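Local coordinates for protein acetyltransferase (Bacillus cereus, PDB 1Y9W) that probably acts as a GNAT-family acyltransferase, most likely moving an acetyl group from acetyl-CoA to an acceptor not yet identified, at residues D67-D72 against E111-H116. Numbering follows the deposited sequence.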
# COMPACT_ATOMS: atom_id res chain seq x y z
N ASP A 67 -6.68 5.84 -1.17
CA ASP A 67 -6.79 4.44 -1.57
C ASP A 67 -7.60 4.22 -2.82
O ASP A 67 -7.19 3.48 -3.71
CB ASP A 67 -7.41 3.64 -0.43
CG ASP A 67 -6.64 3.78 0.87
OD1 ASP A 67 -5.40 3.63 0.84
OD2 ASP A 67 -7.27 4.05 1.91
N PHE A 68 -8.77 4.84 -2.89
CA PHE A 68 -9.63 4.69 -4.05
C PHE A 68 -10.42 5.95 -4.36
O PHE A 68 -10.90 6.65 -3.46
CB PHE A 68 -10.60 3.53 -3.83
CG PHE A 68 -9.93 2.22 -3.62
CD1 PHE A 68 -9.52 1.45 -4.69
CD2 PHE A 68 -9.68 1.76 -2.33
CE1 PHE A 68 -8.87 0.25 -4.50
CE2 PHE A 68 -9.04 0.56 -2.12
CZ PHE A 68 -8.63 -0.20 -3.21
N LEU A 69 -10.55 6.24 -5.65
CA LEU A 69 -11.33 7.38 -6.10
C LEU A 69 -12.10 6.91 -7.32
O LEU A 69 -11.51 6.45 -8.30
CB LEU A 69 -10.42 8.55 -6.46
CG LEU A 69 -11.20 9.84 -6.74
CD1 LEU A 69 -10.29 11.03 -6.53
CD2 LEU A 69 -11.76 9.81 -8.14
N TRP A 70 -13.42 7.00 -7.25
CA TRP A 70 -14.25 6.55 -8.35
C TRP A 70 -15.39 7.51 -8.65
O TRP A 70 -15.94 8.15 -7.76
CB TRP A 70 -14.83 5.17 -8.03
CG TRP A 70 -15.80 4.67 -9.05
CD1 TRP A 70 -15.50 4.11 -10.25
CD2 TRP A 70 -17.23 4.71 -8.97
NE1 TRP A 70 -16.65 3.79 -10.93
CE2 TRP A 70 -17.73 4.15 -10.16
CE3 TRP A 70 -18.13 5.17 -8.00
CZ2 TRP A 70 -19.10 4.03 -10.41
CZ3 TRP A 70 -19.49 5.06 -8.25
CH2 TRP A 70 -19.96 4.49 -9.45
N VAL A 71 -15.72 7.61 -9.93
CA VAL A 71 -16.81 8.45 -10.38
C VAL A 71 -17.58 7.65 -11.42
O VAL A 71 -17.00 7.07 -12.34
CB VAL A 71 -16.31 9.76 -11.00
CG1 VAL A 71 -17.44 10.45 -11.76
CG2 VAL A 71 -15.78 10.67 -9.91
N ASP A 72 -18.90 7.61 -11.26
CA ASP A 72 -19.74 6.88 -12.19
C ASP A 72 -19.48 7.39 -13.60
O ASP A 72 -19.39 8.59 -13.82
CB ASP A 72 -21.21 7.08 -11.82
CG ASP A 72 -22.12 6.13 -12.54
OD1 ASP A 72 -22.02 6.04 -13.78
OD2 ASP A 72 -22.93 5.47 -11.87
N GLU A 111 -2.93 11.19 -15.33
CA GLU A 111 -2.83 12.60 -15.71
C GLU A 111 -3.88 13.41 -14.95
O GLU A 111 -3.80 14.62 -14.87
CB GLU A 111 -3.00 12.77 -17.23
CG GLU A 111 -4.34 12.36 -17.83
CD GLU A 111 -4.63 10.87 -17.68
OE1 GLU A 111 -3.72 10.05 -17.93
OE2 GLU A 111 -5.78 10.53 -17.33
N PHE A 112 -4.87 12.72 -14.39
CA PHE A 112 -5.89 13.41 -13.61
C PHE A 112 -5.20 14.03 -12.41
O PHE A 112 -5.38 15.20 -12.10
CB PHE A 112 -6.95 12.42 -13.13
CG PHE A 112 -7.91 12.99 -12.13
CD1 PHE A 112 -8.97 13.80 -12.54
CD2 PHE A 112 -7.75 12.74 -10.77
CE1 PHE A 112 -9.86 14.34 -11.61
CE2 PHE A 112 -8.63 13.27 -9.83
CZ PHE A 112 -9.69 14.07 -10.25
N TYR A 113 -4.40 13.22 -11.72
CA TYR A 113 -3.68 13.65 -10.53
C TYR A 113 -2.56 14.63 -10.86
O TYR A 113 -2.27 15.54 -10.09
CB TYR A 113 -3.12 12.43 -9.81
CG TYR A 113 -4.20 11.46 -9.42
CD1 TYR A 113 -5.08 11.74 -8.39
CD2 TYR A 113 -4.37 10.27 -10.12
CE1 TYR A 113 -6.10 10.86 -8.05
CE2 TYR A 113 -5.38 9.38 -9.79
CZ TYR A 113 -6.24 9.68 -8.76
OH TYR A 113 -7.23 8.78 -8.41
N LYS A 114 -1.93 14.41 -12.01
CA LYS A 114 -0.84 15.26 -12.49
C LYS A 114 -1.42 16.65 -12.69
O LYS A 114 -0.81 17.66 -12.33
CB LYS A 114 -0.32 14.69 -13.81
CG LYS A 114 1.05 15.18 -14.26
CD LYS A 114 0.98 16.58 -14.82
CE LYS A 114 2.32 17.03 -15.37
NZ LYS A 114 2.22 18.42 -15.95
N LYS A 115 -2.63 16.69 -13.24
CA LYS A 115 -3.34 17.93 -13.52
C LYS A 115 -3.79 18.60 -12.22
O LYS A 115 -4.10 19.79 -12.20
CB LYS A 115 -4.55 17.61 -14.41
CG LYS A 115 -5.46 18.77 -14.69
CD LYS A 115 -6.75 18.30 -15.35
CE LYS A 115 -7.70 19.47 -15.63
NZ LYS A 115 -8.22 20.14 -14.40
N HIS A 116 -3.82 17.84 -11.13
CA HIS A 116 -4.24 18.40 -9.86
C HIS A 116 -3.13 18.69 -8.88
O HIS A 116 -3.33 18.63 -7.67
CB HIS A 116 -5.27 17.49 -9.20
CG HIS A 116 -6.65 17.63 -9.79
ND1 HIS A 116 -6.98 17.13 -11.03
CD2 HIS A 116 -7.75 18.27 -9.33
CE1 HIS A 116 -8.22 17.46 -11.31
NE2 HIS A 116 -8.71 18.16 -10.30
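Within 67-72, L69 alone touches 111-116, and it meets two neighbouring aromatic side chains there, F112 and Y113. Its CB bond is directed at the helix, and with CG anti to the backbone N (chi1 -171°) the branch carries CD1 to the junction where the two rings meet. CD1 comes within 4.3 Å of F112 CE2 and 4.5 Å of Y113 CE1, approaching both obliquely. Lower on the same side chain, the phenol end of Y113 arrives, its OH lying 3.7 Å from L69 CB. The first bond of Y113 does not aim at the strand; with CG set anti to its carbonyl carbon (chi1 -58°), the length of the ring brings OH there.

The rings form a T-shaped (edge-to-face) stack, their planes nearly perpendicular. F112 gives the edge, its CD2 3.6 Å above the centre of the Y113 face, while Y113 CE1 lies in the F112 plane at its rim. One face of F112 takes H116, whose ND1 sits over the ring centre. ND1 donates to F112 O at 2.7 Å (N-H...O angle 156°), roughly in the imidazole plane but tilted from the carbonyl plane, and NE2 is hydrogen-bonded to S82. Both nitrogens are thus engaged, which limits the ring's rotation.

Y113 also touches L102 and S104 of strand 99-105, and F112 packs on L85 of helix 80-94. Strand 63-71, helix 80-94 and strand 99-105 form a beta-alpha-beta crossover; helix 110-115, following it, packs its aromatic side chains on both parallel strands, as in GNAT acetyltransferases.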